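Local coordinates for protein DNA ligase (Archaeoglobus fulgidus, PDB 3GDE) that probably seals nicks in double-stranded DNA during replication, recombination and repair, using ATP and passing through an AMP-lysine intermediate, at residues D283-V296 with L361-L373. Residues are numbered along the deposited sequence; the frame is centred on the assembly and turned at random.
Sequences DIVEEIKKSVKPGV and LESAVNESEKIKL
Two nearly straight backbone hydrogen bonds join Ser291-Lys293 to Ala364-Asn366: Asn366 N gives to Ser291 O (2.8 Å) and Lys293 N to Ala364 O (2.7 Å). They flank Val292 and Val365 as a single beta bridge, formed where the chain leaves helix 282-291; a water also donates to Ser291 O and, weakly, to Ala364 O. Among polar side chains, Ser291 OG and Ser368 OG share a hydrogen bond of 3.0 Å. A second water links Lys293 NZ with Ser363 OG, and a third runs from Lys370 NZ to Asp283 OD1, whose carboxylate also makes a salt bridge to Arg319 through OD2. Glu287 and Lys370 cross at about a right angle. With the glutamate chain bent at CB-CG (chi2 -75°), its carboxylate rests against the lysine methylenes, OE2 3.5 Å from Lys370 CD. The opposite charges stay 4.3 Å apart between Glu287 OE2 and Lys370 NZ. Glu287 OE1 takes a hydrogen bond from a water that reaches weakly to Ser368 OG. Were the glutamate an alanine, the Lys370 methylenes would probably lose their cover, that water the carboxylate oxygen it donates to, and the Lys370 ammonium one of its two nearby carboxylates. Apolar packing centres on Ile371: CG1 lies 3.6 Å from Glu287 CB, CD1 reaches Ile288 CG1, and CG2 faces Val292 CG1. Farther along, Val296 CG1 meets Ala364 CB. Ile371 also touches Ala337 and Phe339, and Ile288 packs on Val260 and Trp262, so helix 282-291 is seated against strands of the nucleotidyltransferase (adenylation) domain of ATP-dependent DNA ligases.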
loop_
_atom_site.group_PDB
_atom_site.type_symbol
_atom_site.label_atom_id
_atom_site.label_comp_id
_atom_site.label_asym_id
_atom_site.label_seq_id
_atom_site.Cartn_x
_atom_site.Cartn_y
_atom_site.Cartn_z
ATOM N N ASP A 283 -4.373 -6.821 23.089
ATOM C CA ASP A 283 -3.541 -7.801 23.784
ATOM C C ASP A 283 -2.043 -7.520 23.660
ATOM O O ASP A 283 -1.316 -7.530 24.658
ATOM C CB ASP A 283 -3.878 -9.234 23.346
ATOM C CG ASP A 283 -3.853 -9.430 21.826
ATOM O OD1 ASP A 283 -3.648 -10.584 21.391
ATOM O OD2 ASP A 283 -4.048 -8.459 21.066
ATOM N N ILE A 284 -1.587 -7.269 22.431
ATOM C CA ILE A 284 -0.180 -6.954 22.182
ATOM C C ILE A 284 0.171 -5.565 22.733
ATOM O O ILE A 284 1.219 -5.390 23.347
ATOM C CB ILE A 284 0.189 -7.110 20.668
ATOM C CG1 ILE A 284 0.056 -8.577 20.217
ATOM C CG2 ILE A 284 1.587 -6.569 20.367
ATOM C CD1 ILE A 284 0.872 -9.612 21.041
ATOM N N VAL A 285 -0.718 -4.596 22.524
ATOM C CA VAL A 285 -0.557 -3.245 23.086
ATOM C C VAL A 285 -0.260 -3.273 24.600
ATOM O O VAL A 285 0.730 -2.683 25.053
ATOM C CB VAL A 285 -1.778 -2.328 22.733
ATOM C CG1 VAL A 285 -1.801 -1.053 23.567
ATOM C CG2 VAL A 285 -1.750 -1.977 21.257
ATOM N N GLU A 286 -1.095 -3.979 25.366
ATOM C CA GLU A 286 -0.906 -4.093 26.819
ATOM C C GLU A 286 0.425 -4.739 27.190
ATOM O O GLU A 286 1.102 -4.264 28.108
ATOM C CB GLU A 286 -2.064 -4.837 27.496
ATOM C CG GLU A 286 -3.335 -4.015 27.662
ATOM C CD GLU A 286 -3.163 -2.751 28.517
ATOM O OE1 GLU A 286 -3.975 -1.814 28.341
ATOM O OE2 GLU A 286 -2.241 -2.684 29.363
ATOM N N GLU A 287 0.808 -5.795 26.464
ATOM C CA GLU A 287 2.070 -6.505 26.715
ATOM C C GLU A 287 3.284 -5.633 26.444
ATOM O O GLU A 287 4.311 -5.774 27.104
ATOM C CB GLU A 287 2.166 -7.780 25.874
ATOM C CG GLU A 287 1.074 -8.786 26.142
ATOM C CD GLU A 287 1.255 -9.546 27.447
ATOM O OE1 GLU A 287 2.409 -9.664 27.930
ATOM O OE2 GLU A 287 0.233 -10.038 27.977
ATOM N N ILE A 288 3.167 -4.751 25.457
ATOM C CA ILE A 288 4.206 -3.766 25.157
ATOM C C ILE A 288 4.378 -2.756 26.310
ATOM O O ILE A 288 5.502 -2.428 26.706
ATOM C CB ILE A 288 3.909 -3.078 23.796
ATOM C CG1 ILE A 288 4.416 -3.964 22.654
ATOM C CG2 ILE A 288 4.524 -1.681 23.716
ATOM C CD1 ILE A 288 3.586 -3.897 21.401
ATOM N N LYS A 289 3.254 -2.301 26.858
ATOM C CA LYS A 289 3.246 -1.355 27.981
ATOM C C LYS A 289 3.890 -1.916 29.245
ATOM O O LYS A 289 4.523 -1.175 29.996
ATOM C CB LYS A 289 1.829 -0.859 28.269
ATOM C CG LYS A 289 1.239 -0.075 27.111
ATOM C CD LYS A 289 -0.098 0.542 27.440
ATOM C CE LYS A 289 -0.488 1.520 26.355
ATOM N NZ LYS A 289 -1.899 1.995 26.481
ATOM N N LYS A 290 3.764 -3.222 29.472
ATOM C CA LYS A 290 4.456 -3.819 30.620
ATOM C C LYS A 290 5.853 -4.358 30.332
ATOM O O LYS A 290 6.699 -4.370 31.223
ATOM C CB LYS A 290 3.592 -4.841 31.383
ATOM C CG LYS A 290 2.908 -5.900 30.557
ATOM C CD LYS A 290 2.234 -6.906 31.466
ATOM C CE LYS A 290 1.078 -7.601 30.764
ATOM N NZ LYS A 290 0.579 -8.767 31.558
ATOM N N SER A 291 6.110 -4.768 29.091
ATOM C CA SER A 291 7.375 -5.444 28.775
ATOM C C SER A 291 8.435 -4.584 28.092
ATOM O O SER A 291 9.622 -4.933 28.117
ATOM C CB SER A 291 7.127 -6.714 27.962
ATOM O OG SER A 291 6.222 -7.583 28.635
ATOM N N VAL A 292 8.033 -3.480 27.462
ATOM C CA VAL A 292 9.034 -2.683 26.751
ATOM C C VAL A 292 9.316 -1.301 27.356
ATOM O O VAL A 292 8.433 -0.642 27.914
ATOM C CB VAL A 292 8.840 -2.662 25.180
ATOM C CG1 VAL A 292 8.253 -3.991 24.652
ATOM C CG2 VAL A 292 8.010 -1.496 24.724
ATOM N N LYS A 293 10.581 -0.911 27.271
ATOM C CA LYS A 293 11.066 0.370 27.742
ATOM C C LYS A 293 10.518 1.498 26.850
ATOM O O LYS A 293 10.622 1.421 25.627
ATOM C CB LYS A 293 12.596 0.321 27.742
ATOM C CG LYS A 293 13.328 1.541 28.268
ATOM C CD LYS A 293 14.043 2.304 27.134
ATOM C CE LYS A 293 15.146 1.474 26.450
ATOM N NZ LYS A 293 16.334 1.134 27.314
ATOM N N PRO A 294 9.891 2.526 27.462
ATOM C CA PRO A 294 9.279 3.638 26.722
ATOM C C PRO A 294 10.304 4.442 25.928
ATOM O O PRO A 294 11.470 4.488 26.306
ATOM C CB PRO A 294 8.677 4.508 27.829
ATOM C CG PRO A 294 8.541 3.593 29.011
ATOM C CD PRO A 294 9.711 2.680 28.919
ATOM N N GLY A 295 9.867 5.060 24.837
ATOM C CA GLY A 295 10.747 5.897 24.008
ATOM C C GLY A 295 11.423 5.149 22.872
ATOM O O GLY A 295 12.537 5.494 22.475
ATOM N N VAL A 296 10.755 4.117 22.357
ATOM C CA VAL A 296 11.319 3.286 21.287
ATOM C C VAL A 296 10.400 3.120 20.075
ATOM O O VAL A 296 9.177 3.336 20.146
ATOM C CB VAL A 296 11.787 1.867 21.783
ATOM C CG1 VAL A 296 12.829 1.978 22.884
ATOM C CG2 VAL A 296 10.611 1.027 22.245
ATOM N N LEU A 361 18.232 -3.041 21.389
ATOM C CA LEU A 361 17.007 -3.835 21.423
ATOM C C LEU A 361 16.932 -4.718 22.675
ATOM O O LEU A 361 15.891 -4.796 23.326
ATOM C CB LEU A 361 16.886 -4.692 20.158
ATOM C CG LEU A 361 15.687 -5.644 20.083
ATOM C CD1 LEU A 361 14.376 -4.883 19.900
ATOM C CD2 LEU A 361 15.882 -6.677 18.983
ATOM N N GLU A 362 18.042 -5.381 22.999
ATOM C CA GLU A 362 18.081 -6.306 24.136
ATOM C C GLU A 362 17.749 -5.619 25.459
ATOM O O GLU A 362 16.942 -6.129 26.242
ATOM C CB GLU A 362 19.429 -7.028 24.207
ATOM C CG GLU A 362 19.622 -8.071 23.110
ATOM C CD GLU A 362 21.046 -8.604 23.035
ATOM O OE1 GLU A 362 21.369 -9.296 22.040
ATOM O OE2 GLU A 362 21.847 -8.333 23.961
ATOM N N SER A 363 18.331 -4.444 25.691
ATOM C CA SER A 363 18.067 -3.719 26.932
ATOM C C SER A 363 16.712 -2.990 26.949
ATOM O O SER A 363 16.297 -2.491 27.997
ATOM C CB SER A 363 19.223 -2.774 27.277
ATOM O OG SER A 363 19.124 -1.558 26.569
ATOM N N ALA A 364 16.018 -2.961 25.805
ATOM C CA ALA A 364 14.750 -2.239 25.677
ATOM C C ALA A 364 13.539 -3.122 25.929
ATOM O O ALA A 364 12.484 -2.648 26.372
ATOM C CB ALA A 364 14.645 -1.588 24.315
ATOM N N VAL A 365 13.676 -4.407 25.634
ATOM C CA VAL A 365 12.596 -5.339 25.922
ATOM C C VAL A 365 12.947 -6.297 27.058
ATOM O O VAL A 365 14.061 -6.823 27.146
ATOM C CB VAL A 365 12.003 -6.037 24.642
ATOM C CG1 VAL A 365 12.815 -5.711 23.406
ATOM C CG2 VAL A 365 11.816 -7.545 24.834
ATOM N N ASN A 366 11.976 -6.465 27.942
ATOM C CA ASN A 366 12.030 -7.427 29.017
ATOM C C ASN A 366 11.109 -8.569 28.609
ATOM O O ASN A 366 9.881 -8.425 28.603
ATOM C CB ASN A 366 11.586 -6.756 30.330
ATOM C CG ASN A 366 11.094 -7.749 31.360
ATOM O OD1 ASN A 366 11.889 -8.417 32.027
ATOM N ND2 ASN A 366 9.768 -7.853 31.496
ATOM N N GLU A 367 11.720 -9.689 28.229
ATOM C CA GLU A 367 10.990 -10.829 27.672
ATOM C C GLU A 367 9.925 -11.375 28.621
ATOM O O GLU A 367 10.172 -11.568 29.805
ATOM C CB GLU A 367 11.953 -11.937 27.216
ATOM C CG GLU A 367 12.802 -11.559 25.988
ATOM C CD GLU A 367 13.373 -12.765 25.239
ATOM O OE1 GLU A 367 14.614 -12.885 25.162
ATOM O OE2 GLU A 367 12.587 -13.591 24.718
ATOM N N SER A 368 8.732 -11.580 28.083
ATOM C CA SER A 368 7.637 -12.219 28.799
ATOM C C SER A 368 7.070 -13.356 27.944
ATOM O O SER A 368 7.669 -13.737 26.931
ATOM C CB SER A 368 6.554 -11.195 29.149
ATOM O OG SER A 368 6.105 -10.489 28.006
ATOM N N GLU A 369 5.925 -13.904 28.344
ATOM C CA GLU A 369 5.321 -14.998 27.581
ATOM C C GLU A 369 4.811 -14.520 26.220
ATOM O O GLU A 369 4.812 -15.281 25.252
ATOM C CB GLU A 369 4.213 -15.711 28.374
ATOM C CG GLU A 369 2.955 -14.876 28.633
ATOM C CD GLU A 369 1.669 -15.702 28.673
ATOM O OE1 GLU A 369 0.592 -15.107 28.942
ATOM O OE2 GLU A 369 1.726 -16.935 28.429
ATOM N N LYS A 370 4.393 -13.258 26.152
ATOM C CA LYS A 370 3.798 -12.706 24.936
ATOM C C LYS A 370 4.712 -11.758 24.147
ATOM O O LYS A 370 4.382 -11.395 23.019
ATOM C CB LYS A 370 2.455 -12.034 25.242
ATOM C CG LYS A 370 1.360 -12.985 25.711
ATOM C CD LYS A 370 -0.028 -12.411 25.411
ATOM C CE LYS A 370 -1.119 -13.180 26.155
ATOM N NZ LYS A 370 -2.486 -12.635 25.892
ATOM N N ILE A 371 5.843 -11.365 24.739
ATOM C CA ILE A 371 6.822 -10.483 24.077
ATOM C C ILE A 371 8.215 -11.111 24.122
ATOM O O ILE A 371 8.786 -11.300 25.198
ATOM C CB ILE A 371 6.880 -9.043 24.717
ATOM C CG1 ILE A 371 5.525 -8.312 24.648
ATOM C CG2 ILE A 371 8.023 -8.197 24.116
ATOM C CD1 ILE A 371 4.947 -8.081 23.241
ATOM N N LYS A 372 8.763 -11.425 22.951
ATOM C CA LYS A 372 10.067 -12.072 22.868
ATOM C C LYS A 372 11.039 -11.294 22.000
ATOM O O LYS A 372 10.632 -10.482 21.174
ATOM C CB LYS A 372 9.921 -13.492 22.309
ATOM C CG LYS A 372 8.683 -14.252 22.777
ATOM C CD LYS A 372 8.873 -14.821 24.167
ATOM C CE LYS A 372 9.477 -16.212 24.131
ATOM N NZ LYS A 372 9.119 -16.965 25.373
ATOM N N LEU A 373 12.326 -11.550 22.211
ATOM C CA LEU A 373 13.366 -11.193 21.261
ATOM C C LEU A 373 13.604 -12.334 20.287
ATOM O O LEU A 373 13.582 -13.506 20.674
ATOM C CB LEU A 373 14.677 -10.892 21.983
ATOM C CG LEU A 373 15.160 -9.444 22.134
ATOM C CD1 LEU A 373 14.020 -8.452 22.030
ATOM C CD2 LEU A 373 15.921 -9.271 23.448
HETATM O O HOH W 1 -3.116 -12.780 22.678
HETATM O O HOH W 2 3.226 -11.750 29.325
HETATM O O HOH W 3 11.733 -3.357 29.617
HETATM O O HOH W 4 17.524 0.121 25.008
#